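PLP-Dependent L-Arginine Hydroxylase MppP (Streptomyces wadayamensis, PDB 6C9B) uses pyridoxal 5'-phosphate to oxidise L-arginine, acting as an oxidase rather than an oxygenase, with 4-hydroxy-2-ketoarginine and 2-ketoarginine as products. Local coordinates at residues B[12-17]-B[336-341]; B[89-94]-B[115-120]; B[139-144]-B[171-176]. All blocks are in the same frame, centred on the assembly; numbering follows the deposited sequence.

Contact 1. Residues B[12-17]-B[336-341]; sequences TQWEYL and CRQFHW. With EGV ((4S)-5-carbamimidamido-4-hydroxy-2-oxopentanoic acid), chain F.
Trp14 on the short N-terminal helix 11-16 meets Gln338 on a 3-10 turn, a turn marked by the backbone hydrogen bond from His340 N to Arg337 O (2.9 Å). In this aminotransferase fold the helix lies beside the substrate pocket, and the turn follows strand 331-335 of the smaller sheet. The contact is narrow: Gln338 OE1 comes to the pyrrole edge of the indole, near its plane, 3.0 Å from Trp14 NE1, with the ring and amide planes 75° apart. Gln338 reaches there because its chain runs extended beyond CG, and a long amide suits the place because its other end, NE2, is hydrogen-bonded to Lys8 O. Lys8 also makes a cation-pi contact with the broad Trp14 ring, while Trp323 packs edge-to-face against it.

Other residues of helix 11-16 face the bound product. Glu15 approaches its carboxylate end, with Glu15 OE2 only 2.4 Å from EGV O12; two acid oxygens so close probably share a proton. Thr12 is suited to the guanidino end, where one small hydroxyl oxygen, held beside the backbone N, can accept twice. Thr12 OG1 takes one hydrogen bond from EGV N01 at 2.9 Å, with an N-H...O angle of 147°. The second comes to the same Thr12 OG1 from EGV N04, at 3.0 Å.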
loop_
_atom_site.group_PDB
_atom_site.type_symbol
_atom_site.label_atom_id
_atom_site.label_comp_id
_atom_site.label_asym_id
_atom_site.label_seq_id
_atom_site.Cartn_x
_atom_site.Cartn_y
_atom_site.Cartn_z
ATOM N N THR B 12 1.350 14.886 -6.200
ATOM C CA THR B 12 0.950 13.630 -6.827
ATOM C C THR B 12 -0.133 13.860 -7.875
ATOM O O THR B 12 -0.137 13.211 -8.927
ATOM C CB THR B 12 0.492 12.647 -5.744
ATOM O OG1 THR B 12 1.593 12.408 -4.858
ATOM C CG2 THR B 12 0.007 11.299 -6.340
ATOM N N GLN B 13 -1.048 14.800 -7.623
ATOM C CA GLN B 13 -2.090 15.083 -8.607
ATOM C C GLN B 13 -1.525 15.763 -9.851
ATOM O O GLN B 13 -2.042 15.548 -10.955
ATOM C CB GLN B 13 -3.204 15.906 -7.952
ATOM C CG GLN B 13 -3.941 15.084 -6.878
ATOM C CD GLN B 13 -5.122 15.809 -6.301
ATOM O OE1 GLN B 13 -5.528 16.834 -6.830
ATOM N NE2 GLN B 13 -5.688 15.283 -5.210
ATOM N N TRP B 14 -0.450 16.549 -9.710
ATOM C CA TRP B 14 0.286 16.995 -10.896
ATOM C C TRP B 14 0.932 15.821 -11.615
ATOM O O TRP B 14 1.042 15.823 -12.850
ATOM C CB TRP B 14 1.375 17.995 -10.518
ATOM C CG TRP B 14 0.887 19.345 -10.153
ATOM C CD1 TRP B 14 0.750 19.860 -8.893
ATOM C CD2 TRP B 14 0.492 20.382 -11.058
ATOM N NE1 TRP B 14 0.285 21.152 -8.962
ATOM C CE2 TRP B 14 0.117 21.496 -10.278
ATOM C CE3 TRP B 14 0.416 20.474 -12.450
ATOM C CZ2 TRP B 14 -0.329 22.688 -10.848
ATOM C CZ3 TRP B 14 -0.027 21.656 -13.012
ATOM C CH2 TRP B 14 -0.394 22.748 -12.213
ATOM N N GLU B 15 1.384 14.816 -10.860
ATOM C CA GLU B 15 2.044 13.675 -11.480
ATOM C C GLU B 15 1.060 12.773 -12.223
ATOM O O GLU B 15 1.455 12.129 -13.194
ATOM C CB GLU B 15 2.832 12.887 -10.429
ATOM C CG GLU B 15 3.979 13.718 -9.823
ATOM C CD GLU B 15 4.754 13.012 -8.710
ATOM O OE1 GLU B 15 4.302 11.979 -8.188
ATOM O OE2 GLU B 15 5.848 13.491 -8.369
ATOM N N TYR B 16 -0.215 12.706 -11.805
ATOM C CA TYR B 16 -1.188 11.899 -12.548
ATOM C C TYR B 16 -1.262 12.337 -14.004
ATOM O O TYR B 16 -1.479 11.514 -14.906
ATOM C CB TYR B 16 -2.591 12.003 -11.925
ATOM C CG TYR B 16 -2.723 11.366 -10.561
ATOM C CD1 TYR B 16 -2.066 10.185 -10.268
ATOM C CD2 TYR B 16 -3.508 11.948 -9.566
ATOM C CE1 TYR B 16 -2.175 9.584 -9.019
ATOM C CE2 TYR B 16 -3.619 11.361 -8.302
ATOM C CZ TYR B 16 -2.943 10.180 -8.034
ATOM O OH TYR B 16 -3.021 9.580 -6.787
ATOM N N LEU B 17 -1.125 13.642 -14.242
ATOM C CA LEU B 17 -1.321 14.202 -15.574
ATOM C C LEU B 17 -0.267 13.713 -16.553
ATOM O O LEU B 17 -0.492 13.753 -17.773
ATOM C CB LEU B 17 -1.283 15.731 -15.500
ATOM C CG LEU B 17 -2.319 16.419 -14.606
ATOM C CD1 LEU B 17 -1.966 17.889 -14.451
ATOM C CD2 LEU B 17 -3.714 16.262 -15.173
ATOM N N CYS B 336 7.058 23.524 -8.474
ATOM C CA CYS B 336 7.688 23.264 -7.190
ATOM C C CYS B 336 6.908 23.778 -5.988
ATOM O O CYS B 336 7.310 23.468 -4.864
ATOM C CB CYS B 336 9.081 23.869 -7.155
ATOM S SG CYS B 336 10.260 22.725 -7.844
ATOM N N ARG B 337 5.875 24.605 -6.186
ATOM C CA ARG B 337 5.188 25.234 -5.058
ATOM C C ARG B 337 4.933 24.259 -3.935
ATOM O O ARG B 337 5.184 24.560 -2.761
ATOM C CB ARG B 337 3.847 25.825 -5.494
ATOM C CG ARG B 337 3.909 27.185 -6.136
ATOM C CD ARG B 337 2.505 27.644 -6.553
ATOM N NE ARG B 337 1.563 27.776 -5.432
ATOM C CZ ARG B 337 1.392 28.874 -4.696
ATOM N NH1 ARG B 337 2.111 29.963 -4.921
ATOM N NH2 ARG B 337 0.504 28.876 -3.711
ATOM N N GLN B 338 4.408 23.090 -4.263
ATOM C CA GLN B 338 3.861 22.267 -3.190
ATOM C C GLN B 338 4.903 21.496 -2.383
ATOM O O GLN B 338 4.538 20.951 -1.335
ATOM C CB GLN B 338 2.828 21.328 -3.756
ATOM C CG GLN B 338 1.483 22.061 -3.887
ATOM C CD GLN B 338 0.624 21.559 -5.014
ATOM O OE1 GLN B 338 1.117 21.182 -6.077
ATOM N NE2 GLN B 338 -0.683 21.551 -4.788
ATOM N N PHE B 339 6.169 21.447 -2.812
ATOM C CA PHE B 339 7.225 20.990 -1.909
ATOM C C PHE B 339 7.417 21.947 -0.748
ATOM O O PHE B 339 7.925 21.550 0.309
ATOM C CB PHE B 339 8.557 20.874 -2.642
ATOM C CG PHE B 339 8.584 19.826 -3.716
ATOM C CD1 PHE B 339 8.801 18.496 -3.412
ATOM C CD2 PHE B 339 8.444 20.195 -5.042
ATOM C CE1 PHE B 339 8.839 17.537 -4.409
ATOM C CE2 PHE B 339 8.483 19.241 -6.044
ATOM C CZ PHE B 339 8.681 17.914 -5.727
ATOM N N HIS B 340 7.032 23.205 -0.928
ATOM C CA HIS B 340 7.164 24.210 0.127
ATOM C C HIS B 340 5.846 24.237 0.888
ATOM O O HIS B 340 5.028 25.160 0.795
ATOM C CB HIS B 340 7.540 25.550 -0.468
ATOM C CG HIS B 340 8.825 25.492 -1.221
ATOM N ND1 HIS B 340 10.033 25.854 -0.661
ATOM C CD2 HIS B 340 9.101 25.056 -2.472
ATOM C CE1 HIS B 340 10.993 25.683 -1.556
ATOM N NE2 HIS B 340 10.455 25.181 -2.654
ATOM N N TRP B 341 5.675 23.157 1.654
ATOM C CA TRP B 341 4.395 22.799 2.241
ATOM C C TRP B 341 3.955 23.794 3.315
ATOM O O TRP B 341 2.780 23.829 3.659
ATOM C CB TRP B 341 4.482 21.370 2.804
ATOM C CG TRP B 341 5.627 21.172 3.757
ATOM C CD1 TRP B 341 6.862 20.646 3.474
ATOM C CD2 TRP B 341 5.648 21.525 5.155
ATOM N NE1 TRP B 341 7.666 20.665 4.614
ATOM C CE2 TRP B 341 6.934 21.183 5.656
ATOM C CE3 TRP B 341 4.709 22.086 6.023
ATOM C CZ2 TRP B 341 7.303 21.402 6.993
ATOM C CZ3 TRP B 341 5.070 22.283 7.360
ATOM C CH2 TRP B 341 6.362 21.954 7.818
HETATM C C10 EGV F . 8.269 12.047 -6.408
HETATM C C02 EGV F . 4.176 9.261 -5.422
HETATM C C03 EGV F . 2.767 9.599 -3.388
HETATM C C06 EGV F . 5.613 9.551 -5.039
HETATM C C07 EGV F . 6.021 10.859 -5.752
HETATM C C09 EGV F . 7.421 11.382 -5.335
HETATM N N01 EGV F . 3.217 10.052 -4.665
HETATM N N04 EGV F . 1.826 10.367 -2.658
HETATM N N05 EGV F . 3.253 8.490 -2.872
HETATM O O08 EGV F . 6.421 8.525 -5.455
HETATM O O11 EGV F . 9.421 12.303 -6.111
HETATM O O12 EGV F . 7.816 12.315 -7.538
HETATM O O13 EGV F . 7.855 11.278 -4.193
#

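Contact 2. Residues B[89-94]-B[115-120]; sequences SSSVSM and FDNIAD. With EGV ((4S)-5-carbamimidamido-4-hydroxy-2-oxopentanoic acid), chain F.
Ser91 and Asn117 meet beside the product's guanidino group, near the starts of helices 90-101 and 116-124 in the large domain of this PLP-dependent aminotransferase fold. Asn117 CG lies between the backbone N and the carbonyl carbon (chi1 84°), which carries ND2 toward Ser91. Asn117 ND2 donates to Ser91 OG (2.7 Å), which lies in the amide plane, although at a bent 139°. Ser91 OG also accepts from EGV N05 at 3.1 Å and is hydrogen-bonded to the cofactor phosphate of the modified residue 221, so a single compact hydroxyl joins product, cofactor and protein. Phe115 lays one ring face against the keto group, with EGV C09 3.3 Å above the ring plane.

Further out, a water donates to Asn117 OD1 (2.8 Å) and, over a long 3.3 Å, to Ser91 OG, while Asn117 ND2 binds Asp249 O of the second subunit. Partners at both ends would fix the amide's rotation. Asp116 and Asp120 bind magnesium in another structure of this protein, but no metal is bound to this chain here. Met94 CE packs on Ile118 CG2 (4.1 Å), both side chains resting on Phe154. Ser89 is the N-cap of helix 90-101: its OG accepts from Val92 N at 3.0 Å and 164°.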
loop_
_atom_site.group_PDB
_atom_site.type_symbol
_atom_site.label_atom_id
_atom_site.label_comp_id
_atom_site.label_asym_id
_atom_site.label_seq_id
_atom_site.Cartn_x
_atom_site.Cartn_y
_atom_site.Cartn_z
ATOM N N SER B 89 4.981 0.367 0.504
ATOM C CA SER B 89 5.673 1.532 -0.016
ATOM C C SER B 89 6.129 2.359 1.162
ATOM O O SER B 89 5.651 2.183 2.288
ATOM C CB SER B 89 4.777 2.392 -0.890
ATOM O OG SER B 89 3.782 2.995 -0.062
ATOM N N SER B 90 7.016 3.300 0.871
ATOM C CA SER B 90 7.433 4.228 1.909
ATOM C C SER B 90 6.281 5.089 2.381
ATOM O O SER B 90 6.220 5.438 3.566
ATOM C CB SER B 90 8.583 5.083 1.379
ATOM O OG SER B 90 8.848 6.211 2.188
ATOM N N SER B 91 5.364 5.463 1.488
ATOM C CA SER B 91 4.206 6.229 1.962
ATOM C C SER B 91 3.300 5.412 2.877
ATOM O O SER B 91 2.698 5.979 3.794
ATOM C CB SER B 91 3.386 6.756 0.798
ATOM O OG SER B 91 4.147 7.671 0.032
ATOM N N VAL B 92 3.149 4.104 2.642
ATOM C CA VAL B 92 2.422 3.271 3.606
ATOM C C VAL B 92 3.167 3.233 4.941
ATOM O O VAL B 92 2.551 3.350 6.012
ATOM C CB VAL B 92 2.193 1.864 3.025
ATOM C CG1 VAL B 92 1.701 0.882 4.094
ATOM C CG2 VAL B 92 1.190 1.909 1.885
ATOM N N SER B 93 4.496 3.125 4.906
ATOM C CA SER B 93 5.274 3.243 6.144
ATOM C C SER B 93 4.982 4.574 6.821
ATOM O O SER B 93 4.831 4.654 8.054
ATOM C CB SER B 93 6.776 3.158 5.854
ATOM O OG SER B 93 7.134 1.965 5.178
ATOM N N MET B 94 4.941 5.647 6.030
ATOM C CA MET B 94 4.719 6.982 6.578
ATOM C C MET B 94 3.314 7.115 7.172
ATOM O O MET B 94 3.129 7.783 8.191
ATOM C CB MET B 94 4.966 8.027 5.479
ATOM C CG MET B 94 4.814 9.452 5.936
ATOM S SD MET B 94 6.218 9.873 6.987
ATOM C CE MET B 94 5.351 10.849 8.215
ATOM N N PHE B 115 9.213 16.432 0.156
ATOM C CA PHE B 115 8.160 15.790 -0.624
ATOM C C PHE B 115 6.829 15.923 0.124
ATOM O O PHE B 115 6.745 15.617 1.320
ATOM C CB PHE B 115 8.528 14.322 -0.853
ATOM C CG PHE B 115 7.443 13.512 -1.489
ATOM C CD1 PHE B 115 6.663 14.043 -2.509
ATOM C CD2 PHE B 115 7.206 12.209 -1.068
ATOM C CE1 PHE B 115 5.651 13.292 -3.099
ATOM C CE2 PHE B 115 6.216 11.447 -1.660
ATOM C CZ PHE B 115 5.428 11.994 -2.674
ATOM N N ASP B 116 5.805 16.422 -0.567
ATOM C CA ASP B 116 4.677 17.001 0.158
ATOM C C ASP B 116 3.815 15.944 0.817
ATOM O O ASP B 116 3.097 16.272 1.778
ATOM C CB ASP B 116 3.821 17.942 -0.733
ATOM C CG ASP B 116 3.078 17.233 -1.902
ATOM O OD1 ASP B 116 3.409 16.094 -2.257
ATOM O OD2 ASP B 116 2.146 17.860 -2.452
ATOM N N ASN B 117 3.919 14.677 0.423
ATOM C CA ASN B 117 2.996 13.749 1.041
ATOM C C ASN B 117 3.421 13.436 2.477
ATOM O O ASN B 117 2.562 13.062 3.280
ATOM C CB ASN B 117 2.792 12.499 0.190
ATOM C CG ASN B 117 3.820 11.471 0.393
ATOM O OD1 ASN B 117 4.948 11.754 0.787
ATOM N ND2 ASN B 117 3.450 10.231 0.088
ATOM N N ILE B 118 4.692 13.669 2.838
ATOM C CA ILE B 118 5.102 13.551 4.242
ATOM C C ILE B 118 4.281 14.513 5.090
ATOM O O ILE B 118 3.670 14.131 6.100
ATOM C CB ILE B 118 6.613 13.809 4.401
ATOM C CG1 ILE B 118 7.440 12.709 3.711
ATOM C CG2 ILE B 118 7.002 13.829 5.871
ATOM C CD1 ILE B 118 8.895 13.077 3.494
ATOM N N ALA B 119 4.242 15.783 4.664
ATOM C CA ALA B 119 3.471 16.793 5.381
ATOM C C ALA B 119 2.000 16.451 5.376
ATOM O O ALA B 119 1.309 16.602 6.390
ATOM C CB ALA B 119 3.679 18.181 4.745
ATOM N N ASP B 120 1.489 16.000 4.233
ATOM C CA ASP B 120 0.055 15.760 4.124
ATOM C C ASP B 120 -0.411 14.543 4.941
ATOM O O ASP B 120 -1.523 14.559 5.498
ATOM C CB ASP B 120 -0.291 15.602 2.652
ATOM C CG ASP B 120 -0.202 16.925 1.888
ATOM O OD1 ASP B 120 -0.283 18.003 2.502
ATOM O OD2 ASP B 120 -0.109 16.894 0.665
HETATM C C10 EGV F . 8.269 12.047 -6.408
HETATM C C02 EGV F . 4.176 9.261 -5.422
HETATM C C03 EGV F . 2.767 9.599 -3.388
HETATM C C06 EGV F . 5.613 9.551 -5.039
HETATM C C07 EGV F . 6.021 10.859 -5.752
HETATM C C09 EGV F . 7.421 11.382 -5.335
HETATM N N01 EGV F . 3.217 10.052 -4.665
HETATM N N04 EGV F . 1.826 10.367 -2.658
HETATM N N05 EGV F . 3.253 8.490 -2.872
HETATM O O08 EGV F . 6.421 8.525 -5.455
HETATM O O11 EGV F . 9.421 12.303 -6.111
HETATM O O12 EGV F . 7.816 12.315 -7.538
HETATM O O13 EGV F . 7.855 11.278 -4.193
HETATM O O HOH W 1 5.588 9.468 2.340
#

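Contact 3. Residues B[139-144]-B[171-176]; sequences GADLSA and LRRLAE
Asp141 and Leu142, in the loop between helices 134-139 and 144-149, lean on Arg173 and Leu174 of helix 168-181. That helix forms the connection of a beta-alpha-beta crossover between the adjacent parallel strands 152-156 and 184-188 of the seven-stranded sheet.

The charged interactions make a network along the outer side of the contact. Arg173 NE donates to Asp141 OD2 over 3.1 Å at a fairly straight 161°. The oxygen lies near the guanidinium plane, at its edge, whereas the donor arrives from well above the carboxylate plane; the two planes are 40° apart. Arg173 leaves the helix with CG anti to its own N and then bends at chi2 (66°), which turns the guanidinium forward along the helix toward Glu176. There Arg173 NH1 donates at 3.0 Å to Glu176 OE1, which accepts through its anti lone pair. A long, multiply donating arginine fits between the two acids, and Asp141 uses its second oxygen as well, since OD1 is salt-bridged to Arg170, nearly one helical turn before Arg173.

Uncharged hydrogen bonds act at the loop backbone and the next helix. Leu142 O is tied to Gln177 NE2 of the same helix 168-181, while Ser143 caps helix 144-149 through OG and Leu146 N.

Apolar packing lies on the inner side. Leucines suit this layer between loop, helix and sheet: Leu142 also touches Val153, and Leu174 touches Val155 and Leu185. The tightest point is between the leucine branches, where Leu142 CD1 and Leu174 CD1 stand 3.4 Å apart, closer than ordinary van der Waals contact.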
loop_
_atom_site.group_PDB
_atom_site.type_symbol
_atom_site.label_atom_id
_atom_site.label_comp_id
_atom_site.label_asym_id
_atom_site.label_seq_id
_atom_site.Cartn_x
_atom_site.Cartn_y
_atom_site.Cartn_z
ATOM N N GLY B 139 22.838 23.715 9.601
ATOM C CA GLY B 139 23.862 24.666 10.005
ATOM C C GLY B 139 23.974 24.891 11.494
ATOM O O GLY B 139 25.012 25.378 11.955
ATOM N N ALA B 140 22.940 24.550 12.273
ATOM C CA ALA B 140 22.972 24.885 13.690
ATOM C C ALA B 140 22.167 23.866 14.475
ATOM O O ALA B 140 21.285 23.210 13.933
ATOM C CB ALA B 140 22.410 26.282 13.936
ATOM N N ASP B 141 22.482 23.753 15.766
ATOM C CA ASP B 141 21.639 22.955 16.640
ATOM C C ASP B 141 20.211 23.485 16.588
ATOM O O ASP B 141 19.980 24.688 16.450
ATOM C CB ASP B 141 22.130 23.022 18.084
ATOM C CG ASP B 141 23.427 22.307 18.322
ATOM O OD1 ASP B 141 24.047 21.798 17.379
ATOM O OD2 ASP B 141 23.836 22.256 19.509
ATOM N N LEU B 142 19.235 22.596 16.739
ATOM C CA LEU B 142 17.874 23.055 16.977
ATOM C C LEU B 142 17.748 23.681 18.360
ATOM O O LEU B 142 18.454 23.321 19.314
ATOM C CB LEU B 142 16.876 21.903 16.842
ATOM C CG LEU B 142 16.912 21.195 15.492
ATOM C CD1 LEU B 142 15.877 20.047 15.453
ATOM C CD2 LEU B 142 16.684 22.179 14.347
ATOM N N SER B 143 16.848 24.655 18.469
ATOM C CA SER B 143 16.723 25.391 19.716
ATOM C C SER B 143 16.042 24.524 20.770
ATOM O O SER B 143 15.276 23.609 20.465
ATOM C CB SER B 143 15.944 26.690 19.493
ATOM O OG SER B 143 14.563 26.432 19.344
ATOM N N ALA B 144 16.349 24.802 22.038
ATOM C CA ALA B 144 15.686 24.069 23.105
ATOM C C ALA B 144 14.199 24.372 23.116
ATOM O O ALA B 144 13.382 23.521 23.485
ATOM C CB ALA B 144 16.329 24.426 24.450
ATOM N N LEU B 171 23.827 14.663 11.833
ATOM C CA LEU B 171 22.949 13.595 12.312
ATOM C C LEU B 171 23.290 13.248 13.745
ATOM O O LEU B 171 22.394 13.093 14.588
ATOM C CB LEU B 171 23.060 12.348 11.436
ATOM C CG LEU B 171 22.159 11.179 11.884
ATOM C CD1 LEU B 171 20.674 11.521 11.802
ATOM C CD2 LEU B 171 22.409 9.895 11.069
ATOM N N ARG B 172 24.581 13.149 14.046
ATOM C CA ARG B 172 24.994 12.796 15.403
ATOM C C ARG B 172 24.500 13.830 16.397
ATOM O O ARG B 172 23.917 13.487 17.434
ATOM C CB ARG B 172 26.525 12.661 15.473
ATOM C CG ARG B 172 27.044 12.401 16.887
ATOM C CD ARG B 172 28.561 12.169 16.884
ATOM N NE ARG B 172 28.887 11.015 16.047
ATOM C CZ ARG B 172 29.511 11.059 14.868
ATOM N NH1 ARG B 172 29.714 9.924 14.208
ATOM N NH2 ARG B 172 29.947 12.206 14.351
ATOM N N ARG B 173 24.710 15.113 16.091
ATOM C CA ARG B 173 24.279 16.157 17.013
ATOM C C ARG B 173 22.760 16.180 17.162
ATOM O O ARG B 173 22.235 16.344 18.272
ATOM C CB ARG B 173 24.790 17.518 16.549
ATOM C CG ARG B 173 24.418 18.647 17.496
ATOM C CD ARG B 173 25.112 18.488 18.871
ATOM N NE ARG B 173 24.441 19.264 19.910
ATOM C CZ ARG B 173 24.275 18.877 21.176
ATOM N NH1 ARG B 173 24.719 17.694 21.606
ATOM N NH2 ARG B 173 23.643 19.684 22.019
ATOM N N LEU B 174 22.036 16.017 16.060
ATOM C CA LEU B 174 20.576 16.013 16.128
ATOM C C LEU B 174 20.069 14.835 16.960
ATOM O O LEU B 174 19.141 14.975 17.760
ATOM C CB LEU B 174 20.025 15.961 14.705
ATOM C CG LEU B 174 18.526 16.091 14.504
ATOM C CD1 LEU B 174 18.001 17.406 15.057
ATOM C CD2 LEU B 174 18.230 16.021 13.007
ATOM N N ALA B 175 20.654 13.653 16.764
ATOM C CA ALA B 175 20.247 12.504 17.562
ATOM C C ALA B 175 20.582 12.706 19.042
ATOM O O ALA B 175 19.808 12.306 19.921
ATOM C CB ALA B 175 20.900 11.234 17.027
ATOM N N GLU B 176 21.732 13.317 19.344
ATOM C CA GLU B 176 22.038 13.642 20.734
ATOM C C GLU B 176 21.014 14.612 21.317
ATOM O O GLU B 176 20.581 14.435 22.457
ATOM C CB GLU B 176 23.440 14.222 20.852
ATOM C CG GLU B 176 24.542 13.227 20.536
ATOM C CD GLU B 176 25.910 13.879 20.488
ATOM O OE1 GLU B 176 26.011 15.113 20.655
ATOM O OE2 GLU B 176 26.895 13.158 20.260
#

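How the contacts relate
Contact 1 closes a loop of more than 300 residues, and contacts 2 and 3 are nested inside it, contact 2 closing before contact 3 opens. Contacts 1 and 2 are neighbours, their centres 13 Å apart: residues 336-341 pack on 115-120, and both contacts touch the bound product and the second subunit. They bring the N-terminal helix and a loop of the smaller sheet up to two helices of the large domain, so the pocket draws on distant parts of the chain and on the dimer. Contact 3, its centre about 30 Å from that of contact 1 and 23 Å from that of contact 2, joins a loop to a crossover helix by salt bridges and leucine packing, away from the annotated sites.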